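Local coordinates for protein glycerophosphodiester phosphodiesterase (Cytophaga hutchinsonii ATCC 33406, PDB 3CH0) that belongs to the glycerophosphodiester phosphodiesterase family and is built on a TIM barrel, a curled parallel sheet wrapped in helices, at residues Leu120-Glu125 with Ile162-Ile167; Ile131-Glu136 with Thr168-Leu173; Asp49-Val54 with Lys114-Glu119; Gly13-Arg18 with Thr39-Leu44. All blocks are in the same frame, centred on the assembly; numbering follows the deposited sequence. Where two conformers were deposited one is given.

Contact 1: Leu120-Glu125 with Ile162-Ile167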
# COMPACT_ATOMS: atom_id res chain seq x y z
N LEU A 120 -2.91 9.14 -9.51
CA LEU A 120 -3.16 9.11 -8.09
C LEU A 120 -2.60 10.37 -7.42
O LEU A 120 -3.29 11.08 -6.69
CB LEU A 120 -2.58 7.83 -7.46
CG LEU A 120 -2.25 7.90 -5.97
CD1 LEU A 120 -3.45 8.30 -5.10
CD2 LEU A 120 -1.69 6.55 -5.52
N ILE A 121 -1.33 10.68 -7.69
CA ILE A 121 -0.70 11.87 -7.09
C ILE A 121 -1.45 13.17 -7.49
O ILE A 121 -1.74 14.03 -6.63
CB ILE A 121 0.77 12.00 -7.48
CG1 ILE A 121 1.60 10.83 -6.94
CG2 ILE A 121 1.37 13.32 -6.89
CD1 ILE A 121 3.00 10.67 -7.62
N GLU A 122 -1.71 13.29 -8.79
CA GLU A 122 -2.27 14.55 -9.31
C GLU A 122 -3.71 14.72 -8.79
O GLU A 122 -4.13 15.86 -8.56
CB GLU A 122 -2.07 14.67 -10.84
CG GLU A 122 -0.56 14.90 -11.21
CD GLU A 122 -0.26 14.85 -12.72
OE1 GLU A 122 -1.23 14.78 -13.50
OE2 GLU A 122 0.94 14.85 -13.12
N THR A 123 -4.44 13.63 -8.55
CA THR A 123 -5.76 13.67 -7.93
C THR A 123 -5.66 14.08 -6.47
O THR A 123 -6.39 14.98 -6.01
CB THR A 123 -6.50 12.28 -8.02
OG1 THR A 123 -6.70 11.94 -9.40
CG2 THR A 123 -7.84 12.25 -7.25
N ALA A 124 -4.82 13.41 -5.70
CA ALA A 124 -4.69 13.66 -4.29
C ALA A 124 -4.17 15.08 -4.03
O ALA A 124 -4.66 15.75 -3.13
CB ALA A 124 -3.77 12.60 -3.65
N GLU A 125 -3.14 15.50 -4.77
CA GLU A 125 -2.57 16.82 -4.56
C GLU A 125 -3.56 17.92 -4.88
O GLU A 125 -3.48 18.98 -4.26
CB GLU A 125 -1.31 17.00 -5.39
CG GLU A 125 -0.16 16.14 -4.89
CD GLU A 125 0.25 16.47 -3.47
OE1 GLU A 125 0.76 17.60 -3.24
OE2 GLU A 125 0.08 15.62 -2.52
N ILE A 162 7.71 10.68 -7.46
CA ILE A 162 7.72 11.37 -6.20
C ILE A 162 8.39 12.74 -6.31
O ILE A 162 7.86 13.73 -5.86
CB ILE A 162 8.39 10.50 -5.06
CG1 ILE A 162 7.53 9.25 -4.80
CG2 ILE A 162 8.63 11.28 -3.75
CD1 ILE A 162 8.26 8.15 -4.02
N LYS A 163 9.56 12.77 -6.91
CA LYS A 163 10.34 14.01 -7.05
C LYS A 163 9.63 14.98 -8.02
O LYS A 163 9.55 16.17 -7.74
CB LYS A 163 11.75 13.66 -7.55
CG LYS A 163 12.61 12.97 -6.49
CD LYS A 163 14.05 12.70 -7.00
CE LYS A 163 15.01 12.12 -5.92
NZ LYS A 163 15.24 12.97 -4.73
N LYS A 164 9.10 14.46 -9.12
CA LYS A 164 8.39 15.30 -10.13
C LYS A 164 7.25 16.08 -9.45
O LYS A 164 6.99 17.25 -9.78
CB LYS A 164 7.88 14.44 -11.28
CG LYS A 164 7.16 15.18 -12.41
CD LYS A 164 6.62 14.26 -13.48
CE LYS A 164 5.76 15.06 -14.50
NZ LYS A 164 4.62 15.78 -13.84
N ALA A 165 6.53 15.42 -8.54
CA ALA A 165 5.35 15.99 -7.85
C ALA A 165 5.69 16.75 -6.60
O ALA A 165 4.79 17.27 -5.91
CB ALA A 165 4.35 14.85 -7.52
N HIS A 166 6.97 16.72 -6.20
CA HIS A 166 7.41 17.36 -5.00
C HIS A 166 6.67 16.91 -3.75
O HIS A 166 6.36 17.70 -2.87
CB HIS A 166 7.30 18.91 -5.17
CG HIS A 166 8.10 19.40 -6.34
ND1 HIS A 166 9.43 19.73 -6.22
CD2 HIS A 166 7.79 19.52 -7.65
CE1 HIS A 166 9.90 20.08 -7.40
NE2 HIS A 166 8.93 19.95 -8.29
N ILE A 167 6.47 15.59 -3.66
CA ILE A 167 5.78 15.04 -2.51
C ILE A 167 6.68 14.24 -1.52
O ILE A 167 6.20 13.63 -0.58
CB ILE A 167 4.55 14.16 -2.91
CG1 ILE A 167 4.99 12.94 -3.73
CG2 ILE A 167 3.47 15.00 -3.67
CD1 ILE A 167 3.86 11.98 -4.04
O HOH W 1 3.37 14.86 -11.51
O HOH W 2 2.40 18.81 -5.13
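The carboxylate of Glu125 lies flat against Ile167: methyl CG2 of Ile167 sits over one face, 3.5 Å from Glu125 CD. Both carboxylate oxygens are engaged. Glu125 OE1 takes a bond from water 2, which also donates to Ala165 O, while OE2 is held by Tyr133 OH of strand 132-137 and by Arg170 NH1, just before strand 171-175. The bend of Glu125 at chi2 (-61°) folds the carboxylate back over the isoleucine. Outside, the carboxylate of Glu122 reaches out on an extended chain; in the conformer given, one of two, its OE2 makes a long, doubtful salt bridge of 3.9 Å to Lys164 NZ. In that copy water 1 spans the gap, donating to Glu122 OE2 at 2.9 Å and accepting from Lys164 NZ at 2.8 Å. Between these polar flanks is a small apolar core. Methyl CG2 of Ile121 presses on Ala165 CB at 3.4 Å, closer than two methyls normally settle, and Ile121 CG1 meets Ile167 CD1 at 3.9 Å. A Schellman motif, with His166 at positive phi (57°), ends helix 151-164 and turns the chain so that Ile167 faces helix 117-127. Direct contact is thus packing of carbons and of the Glu125 carboxylate on a methyl, plus one long ion pair, and the polar link between these helices runs largely through water; the double grip on Glu125 OE2 would probably favour an ionised carboxylate.

Contact 2: Ile131-Glu136 with Thr168-Leu173. With EDO (1,2-ethanediol), chain O.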
# COMPACT_ATOMS: atom_id res chain seq x y z
N ILE A 131 -2.23 15.69 2.58
CA ILE A 131 -2.34 14.22 2.47
C ILE A 131 -0.94 13.58 2.45
O ILE A 131 -0.00 14.09 1.85
CB ILE A 131 -3.16 13.79 1.22
CG1 ILE A 131 -3.50 12.29 1.23
CG2 ILE A 131 -2.43 14.19 -0.09
CD1 ILE A 131 -4.43 11.85 2.35
N GLN A 132 -0.84 12.43 3.08
CA GLN A 132 0.36 11.62 3.06
C GLN A 132 0.12 10.34 2.24
O GLN A 132 -1.03 9.94 1.99
CB GLN A 132 0.83 11.33 4.50
CG GLN A 132 1.32 12.57 5.19
CD GLN A 132 1.58 12.41 6.64
OE1 GLN A 132 0.76 12.82 7.48
NE2 GLN A 132 2.72 11.84 6.99
N TYR A 133 1.23 9.72 1.82
CA TYR A 133 1.24 8.58 0.96
C TYR A 133 2.09 7.47 1.61
O TYR A 133 3.16 7.76 2.13
CB TYR A 133 1.89 8.95 -0.36
CG TYR A 133 1.26 10.07 -1.10
CD1 TYR A 133 1.60 11.42 -0.83
CD2 TYR A 133 0.34 9.84 -2.10
CE1 TYR A 133 0.99 12.45 -1.53
CE2 TYR A 133 -0.22 10.85 -2.86
CZ TYR A 133 0.07 12.18 -2.53
OH TYR A 133 -0.53 13.17 -3.32
N ASN A 134 1.64 6.23 1.46
CA ASN A 134 2.42 5.08 1.86
C ASN A 134 2.34 4.11 0.70
O ASN A 134 1.31 3.41 0.51
CB ASN A 134 1.83 4.49 3.13
CG ASN A 134 2.69 3.38 3.70
OD1 ASN A 134 3.81 3.12 3.16
ND2 ASN A 134 2.16 2.62 4.67
N GLY A 135 3.40 4.10 -0.12
CA GLY A 135 3.41 3.32 -1.34
C GLY A 135 4.31 2.13 -1.27
O GLY A 135 5.47 2.27 -0.93
N GLU A 136 3.76 0.98 -1.66
CA GLU A 136 4.45 -0.32 -1.53
C GLU A 136 5.11 -0.71 -2.82
O GLU A 136 4.46 -0.84 -3.85
CB GLU A 136 3.50 -1.43 -1.05
CG GLU A 136 4.26 -2.77 -0.76
CD GLU A 136 3.45 -3.82 -0.09
OE1 GLU A 136 2.34 -3.56 0.39
OE2 GLU A 136 3.97 -4.99 -0.10
N THR A 168 7.99 14.34 -1.70
CA THR A 168 8.95 13.62 -0.86
C THR A 168 8.68 13.67 0.62
O THR A 168 8.71 12.63 1.27
CB THR A 168 10.38 14.18 -1.13
OG1 THR A 168 10.66 13.98 -2.51
CG2 THR A 168 11.42 13.54 -0.20
N ASP A 169 8.39 14.84 1.18
CA ASP A 169 8.29 14.95 2.62
C ASP A 169 6.97 14.42 3.17
O ASP A 169 6.81 14.37 4.37
CB ASP A 169 8.55 16.37 3.11
CG ASP A 169 9.97 16.82 2.84
OD1 ASP A 169 10.90 15.96 2.75
OD2 ASP A 169 10.16 18.05 2.75
N ARG A 170 6.04 14.06 2.28
CA ARG A 170 4.76 13.45 2.67
C ARG A 170 4.64 12.00 2.18
O ARG A 170 3.55 11.46 2.15
CB ARG A 170 3.58 14.30 2.17
CG ARG A 170 3.42 15.54 3.03
CD ARG A 170 2.31 16.45 2.60
NE ARG A 170 2.60 17.11 1.36
CZ ARG A 170 1.97 16.95 0.20
NH1 ARG A 170 0.92 16.14 0.05
NH2 ARG A 170 2.35 17.66 -0.86
N PHE A 171 5.77 11.41 1.81
CA PHE A 171 5.81 10.10 1.21
C PHE A 171 6.56 9.11 2.08
O PHE A 171 7.66 9.38 2.57
CB PHE A 171 6.49 10.11 -0.17
CG PHE A 171 5.99 8.99 -1.04
CD1 PHE A 171 6.54 7.71 -0.93
CD2 PHE A 171 4.91 9.18 -1.90
CE1 PHE A 171 5.98 6.64 -1.68
CE2 PHE A 171 4.42 8.12 -2.64
CZ PHE A 171 4.96 6.89 -2.53
N THR A 172 5.96 7.93 2.30
CA THR A 172 6.67 6.79 2.86
C THR A 172 6.68 5.67 1.87
O THR A 172 5.65 5.40 1.26
CB THR A 172 5.98 6.28 4.17
OG1 THR A 172 5.89 7.39 5.08
CG2 THR A 172 6.73 5.11 4.81
N LEU A 173 7.84 5.05 1.67
CA LEU A 173 8.01 3.94 0.74
C LEU A 173 8.07 2.68 1.61
O LEU A 173 8.92 2.58 2.50
CB LEU A 173 9.31 4.08 -0.07
CG LEU A 173 9.51 3.16 -1.25
CD1 LEU A 173 9.71 1.69 -0.80
CD2 LEU A 173 8.41 3.35 -2.35
C1 EDO O . 2.17 10.44 10.80
O1 EDO O . 2.87 10.66 9.56
C2 EDO O . 0.80 11.12 10.84
O2 EDO O . 0.92 12.53 10.55
O HOH W 3 3.74 8.94 4.56
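Tyr133 and Phe171 sit abreast on adjacent parallel strands, and here the packing is tight. Tyr133 CB rests 3.4 Å from Phe171 CD2; the two ring planes are only 16° apart but offset so that little of one ring lies over the other. Gly135 has no side chain, and the Phe171 ring lies against its backbone, CE1 3.9 Å from Gly135 N. Backbone bonds alternate between the strands: Tyr133 N to Arg170 O, Thr172 N to Tyr133 O at 2.8 Å, and Gly135 N to Thr172 O. At the start of the pair, Arg170 bends at chi3 (-70°) so that NH1 gives a bond of 2.9 Å to Ile131 O, lying in the carbonyl plane; the same NH1 is shared with Glu125. The Gln132 and Thr172 side is looser and wetter. Water 3 donates to Tyr133 O and also bonds to Thr172 OG1 at 2.7 Å. Farther out, the Gln132 amide grips a 1,2-ethanediol, probably from the crystallisation liquor, with both ends, NE2 giving to its O1 at 2.8 Å and OE1 receiving from its O2. Strands 132-137 and 171-175, joined through helix 151-164, form the beta-alpha-beta crossover from which a TIM barrel is assembled.

Contact 3: Asp49-Val54 with Lys114-Glu119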
# COMPACT_ATOMS: atom_id res chain seq x y z
N ASP A 49 6.09 -0.77 -20.59
CA ASP A 49 6.61 0.50 -21.00
C ASP A 49 7.06 1.40 -19.85
O ASP A 49 7.13 2.63 -19.97
CB ASP A 49 5.67 1.21 -22.03
CG ASP A 49 4.24 1.42 -21.53
OD1 ASP A 49 3.75 0.69 -20.63
OD2 ASP A 49 3.56 2.31 -22.15
N ASN A 50 7.41 0.77 -18.71
CA ASN A 50 8.05 1.48 -17.62
C ASN A 50 7.21 2.61 -17.01
O ASN A 50 7.75 3.57 -16.47
CB ASN A 50 9.47 1.98 -18.02
CG ASN A 50 10.51 0.88 -18.02
OD1 ASN A 50 10.26 -0.24 -17.62
ND2 ASN A 50 11.70 1.21 -18.53
N ARG A 51 5.88 2.46 -17.05
CA ARG A 51 5.06 3.36 -16.26
C ARG A 51 4.74 2.69 -14.93
O ARG A 51 4.59 1.46 -14.84
CB ARG A 51 3.77 3.77 -16.97
CG ARG A 51 3.98 4.47 -18.33
CD ARG A 51 4.86 5.74 -18.27
NE ARG A 51 4.63 6.67 -17.15
CZ ARG A 51 3.70 7.63 -17.11
NH1 ARG A 51 2.86 7.83 -18.13
NH2 ARG A 51 3.61 8.42 -16.05
N VAL A 52 4.67 3.54 -13.91
CA VAL A 52 4.37 3.10 -12.55
C VAL A 52 2.84 3.04 -12.43
O VAL A 52 2.17 4.08 -12.62
CB VAL A 52 4.97 4.00 -11.48
CG1 VAL A 52 4.69 3.44 -10.05
CG2 VAL A 52 6.47 4.19 -11.66
N VAL A 53 2.33 1.83 -12.22
CA VAL A 53 0.92 1.53 -12.14
C VAL A 53 0.54 1.19 -10.69
O VAL A 53 1.30 0.48 -9.98
CB VAL A 53 0.59 0.34 -13.04
CG1 VAL A 53 -0.94 -0.02 -13.04
CG2 VAL A 53 1.05 0.59 -14.50
N VAL A 54 -0.61 1.70 -10.24
CA VAL A 54 -1.11 1.36 -8.91
C VAL A 54 -1.83 0.02 -8.97
O VAL A 54 -2.82 -0.13 -9.69
CB VAL A 54 -2.06 2.44 -8.33
CG1 VAL A 54 -2.37 2.17 -6.83
CG2 VAL A 54 -1.46 3.83 -8.45
N LYS A 114 -7.07 0.20 -13.35
CA LYS A 114 -5.82 0.46 -12.62
C LYS A 114 -5.19 1.74 -13.10
O LYS A 114 -4.85 1.86 -14.31
CB LYS A 114 -4.83 -0.69 -12.86
CG LYS A 114 -5.32 -2.03 -12.35
CD LYS A 114 -4.26 -3.12 -12.51
CE LYS A 114 -4.66 -4.45 -11.95
NZ LYS A 114 -4.66 -4.57 -10.49
N PRO A 115 -5.05 2.74 -12.20
CA PRO A 115 -4.52 4.05 -12.61
C PRO A 115 -2.99 4.09 -12.58
O PRO A 115 -2.35 3.30 -11.89
CB PRO A 115 -5.11 5.00 -11.56
CG PRO A 115 -5.10 4.11 -10.29
CD PRO A 115 -5.40 2.72 -10.76
N LEU A 116 -2.42 5.07 -13.26
CA LEU A 116 -1.05 5.40 -13.08
C LEU A 116 -0.86 6.03 -11.69
O LEU A 116 -1.70 6.81 -11.14
CB LEU A 116 -0.60 6.42 -14.13
CG LEU A 116 -0.60 5.92 -15.56
CD1 LEU A 116 -0.52 7.09 -16.53
CD2 LEU A 116 0.56 4.97 -15.79
N PHE A 117 0.32 5.78 -11.13
CA PHE A 117 0.77 6.43 -9.93
C PHE A 117 0.67 7.97 -10.07
O PHE A 117 0.22 8.69 -9.19
CB PHE A 117 2.23 6.01 -9.64
CG PHE A 117 2.87 6.55 -8.38
CD1 PHE A 117 2.21 6.81 -7.20
CD2 PHE A 117 4.26 6.72 -8.36
CE1 PHE A 117 2.91 7.25 -6.07
CE2 PHE A 117 4.96 7.13 -7.23
CZ PHE A 117 4.28 7.42 -6.11
N ARG A 118 1.10 8.48 -11.23
CA ARG A 118 1.03 9.91 -11.50
C ARG A 118 -0.40 10.44 -11.36
O ARG A 118 -0.57 11.54 -10.86
CB ARG A 118 1.59 10.21 -12.90
CG ARG A 118 1.77 11.72 -13.15
CD ARG A 118 2.35 11.89 -14.52
NE ARG A 118 3.75 11.48 -14.53
CZ ARG A 118 4.55 11.51 -15.59
NH1 ARG A 118 4.12 11.99 -16.78
NH2 ARG A 118 5.79 11.08 -15.47
N GLU A 119 -1.42 9.70 -11.80
CA GLU A 119 -2.80 10.19 -11.67
C GLU A 119 -3.21 10.22 -10.23
O GLU A 119 -3.82 11.18 -9.76
CB GLU A 119 -3.79 9.34 -12.45
CG GLU A 119 -5.21 9.91 -12.36
CD GLU A 119 -6.23 9.18 -13.19
OE1 GLU A 119 -5.90 8.13 -13.79
OE2 GLU A 119 -7.40 9.67 -13.23
O HOH W 4 2.79 6.80 -13.01
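Val52 and Val54 are tied to the first residue of helix 117-127 and the turn leading into it by two nearly straight backbone hydrogen bonds. Phe117 N donates to Val52 O at 2.9 Å from above the carbonyl plane, and Val54 N donates to Pro115 O at 2.9 Å. Val52 O also receives water 4, which accepts from Arg118 N at 3.0 Å, joining the helix's first turn to the strand. Leu116, paired with Val53 in a single backbone bridge, stands at the N-cap position. The pairing brings short strand 52-54, antiparallel to barrel strand 39-46, onto the head of a helix packed outside the TIM barrel. Apolar contacts fill the inner side. Val52 and the Phe117 side chain extend alongside each other in one direction; Val52 CG1, turned toward the ring-bearing chain by chi1 (-176°), is 3.6 Å from Phe117 CB. Val54 CG2 rests against Phe117 CA, and Val54 CB lies 4.0 Å from Pro115 CG. Charged side chains lie outermost. In the Arg51 conformer given, one of two, Leu116 CD2 touches Arg51 CB at 3.6 Å and lies over a face of the guanidinium, and Arg51 NH2 sits over a face of the Arg118 guanidinium, planes 48° apart; Arg51 NH2 and Arg118 NE, both donors, stand 3.4 Å apart without a hydrogen bond. Glu161 on helix 151-164 probably offsets the charge with a salt bridge to Arg118 NE.

Contact 4: Gly13-Arg18 with Thr39-Leu44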
# COMPACT_ATOMS: atom_id res chain seq x y z
N GLY A 13 -5.77 4.57 4.75
CA GLY A 13 -6.75 3.85 3.95
C GLY A 13 -6.06 2.81 3.09
O GLY A 13 -5.30 3.16 2.19
N HIS A 14 -6.26 1.51 3.41
CA HIS A 14 -5.58 0.40 2.74
C HIS A 14 -6.07 0.32 1.29
O HIS A 14 -7.28 0.12 1.07
CB HIS A 14 -5.86 -0.92 3.48
CG HIS A 14 -5.09 -2.11 3.01
ND1 HIS A 14 -5.70 -3.31 2.67
CD2 HIS A 14 -3.75 -2.30 2.84
CE1 HIS A 14 -4.75 -4.19 2.35
NE2 HIS A 14 -3.57 -3.61 2.47
N ARG A 15 -5.18 0.48 0.32
CA ARG A 15 -5.58 0.53 -1.08
C ARG A 15 -6.65 1.55 -1.32
O ARG A 15 -7.58 1.38 -2.09
CB ARG A 15 -5.98 -0.86 -1.61
CG ARG A 15 -4.96 -1.99 -1.21
CD ARG A 15 -5.23 -3.35 -1.80
NE ARG A 15 -4.40 -4.31 -1.08
CZ ARG A 15 -4.57 -5.60 -1.10
NH1 ARG A 15 -5.38 -6.18 -2.01
NH2 ARG A 15 -3.87 -6.34 -0.29
N GLY A 16 -6.47 2.65 -0.60
CA GLY A 16 -7.45 3.76 -0.58
C GLY A 16 -8.53 3.37 0.40
O GLY A 16 -8.63 3.90 1.49
N CYS A 17 -9.37 2.40 0.04
CA CYS A 17 -10.39 1.91 0.96
C CYS A 17 -11.03 0.65 0.38
O CYS A 17 -12.21 0.63 0.07
CB CYS A 17 -11.46 2.96 1.32
SG CYS A 17 -12.28 3.69 -0.09
N ARG A 18 -10.27 -0.40 0.29
CA ARG A 18 -10.76 -1.68 -0.33
C ARG A 18 -12.06 -2.22 0.22
O ARG A 18 -12.86 -2.82 -0.51
CB ARG A 18 -9.69 -2.77 -0.24
CG ARG A 18 -10.17 -4.18 -0.65
CD ARG A 18 -8.99 -5.16 -0.68
NE ARG A 18 -8.37 -5.33 0.64
CZ ARG A 18 -7.66 -6.39 1.02
NH1 ARG A 18 -7.41 -7.37 0.18
NH2 ARG A 18 -7.22 -6.46 2.28
N THR A 39 -3.47 9.27 5.44
CA THR A 39 -2.56 8.67 4.46
C THR A 39 -3.32 7.76 3.51
O THR A 39 -4.19 6.97 3.95
CB THR A 39 -1.54 7.82 5.21
OG1 THR A 39 -0.82 8.65 6.15
CG2 THR A 39 -0.48 7.13 4.29
N LEU A 40 -2.99 7.90 2.24
CA LEU A 40 -3.45 6.93 1.23
C LEU A 40 -2.36 5.85 1.18
O LEU A 40 -1.20 6.17 0.93
CB LEU A 40 -3.56 7.59 -0.12
CG LEU A 40 -4.48 8.83 -0.20
CD1 LEU A 40 -4.43 9.43 -1.62
CD2 LEU A 40 -5.90 8.42 0.16
N GLU A 41 -2.76 4.61 1.38
CA GLU A 41 -1.90 3.46 1.30
C GLU A 41 -2.18 2.73 -0.04
O GLU A 41 -3.34 2.62 -0.50
CB GLU A 41 -2.10 2.54 2.51
CG GLU A 41 -1.12 1.37 2.62
CD GLU A 41 -1.35 0.23 1.66
OE1 GLU A 41 -2.46 0.03 1.09
OE2 GLU A 41 -0.41 -0.58 1.46
N PHE A 42 -1.15 2.26 -0.73
CA PHE A 42 -1.36 1.69 -2.04
C PHE A 42 -0.10 0.95 -2.46
O PHE A 42 0.92 1.01 -1.81
CB PHE A 42 -1.69 2.78 -3.08
CG PHE A 42 -0.70 3.90 -3.06
CD1 PHE A 42 -0.86 4.97 -2.19
CD2 PHE A 42 0.42 3.91 -3.92
CE1 PHE A 42 0.07 5.96 -2.11
CE2 PHE A 42 1.38 4.89 -3.83
CZ PHE A 42 1.20 5.93 -2.94
N ASP A 43 -0.20 0.25 -3.59
CA ASP A 43 0.79 -0.70 -4.09
C ASP A 43 1.19 -0.30 -5.48
O ASP A 43 0.37 0.21 -6.24
CB ASP A 43 0.11 -2.03 -4.15
CG ASP A 43 -0.52 -2.43 -2.85
OD1 ASP A 43 0.24 -2.59 -1.89
OD2 ASP A 43 -1.76 -2.67 -2.76
N LEU A 44 2.48 -0.50 -5.81
CA LEU A 44 3.04 -0.07 -7.08
C LEU A 44 3.76 -1.19 -7.79
O LEU A 44 4.52 -1.99 -7.19
CB LEU A 44 4.02 1.08 -6.89
CG LEU A 44 3.52 2.30 -6.11
CD1 LEU A 44 4.61 3.32 -5.76
CD2 LEU A 44 2.40 2.97 -6.92
O HOH W 5 -2.20 -2.66 -0.04
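Glu41 leans across from strand 39-46 to the loop after Gly13, touching it through CB and the carboxylate. CB lies 3.3 Å from Gly13 O. CG stands anti to the backbone N (chi1 -173°), and a bend at chi2 (-74°) lays the carboxylate alongside the His14 ring, with CD 3.7 Å from His14 CD2. At the tip, OE1 accepts from Arg15 N at 2.9 Å, met nearly along its C-O axis, and lies 3.2 Å from His14 CD2. OE2 turns to Gln174. The backbones flank this side chain: Gly13 N gives to Thr39 O, Glu41 N to Gly13 O, and Gly16 N, ending a type II turn from Gly13, donates to Glu41 O at 3.1 Å. Water 5 accepts from Arg15 NE at 2.9 Å beside Glu41 OE1 and Asp43 OD2 and cannot satisfy all its neighbours. Asp43 OD2, 3.5 Å from Arg15 NE, stands off the guanidinium plane, so this salt bridge rests on charge alone. Asp264 holds His14 ND1, Glu23 Arg15 NH1, and Asn24 Asp43 OD2. The Arg15 guanidinium lies over that of Arg18, offset and tilted by some 38°. A citric acid, probably from the crystallisation liquor, bonds to His14 NE2 and Arg15 NH2. Glu41, Asp43 and water probably help position the basic groups, so the pocket carries both charges; citric acid at its basic side is consistent with room for an anion.

In the fold
The contacts run from the pocket to the outer helices of one barrel. Contact 4 lies about 5 Å from the centre of the chain, where Arg15 comes within about 3 Å of bound citric acid and glycerol. Contact 2, about 11 Å from contact 4 between centres, extends the same sheet: Glu136 N probably bonds to Phe42 O and Leu44 N to Glu136 O, both 2.8 Å, and Glu136 OE1 also reaches the citric acid. Contact 1, about 10 Å from contact 2, covers these strands from outside. Contact 3 shares helix 117-127 with contact 1, and its Phe117 bridges inward, CE1 meeting Phe42 CE2 of contact 4 at 3.6 Å and CZ meeting Phe171 CE2 of contact 2 at 3.5 Å.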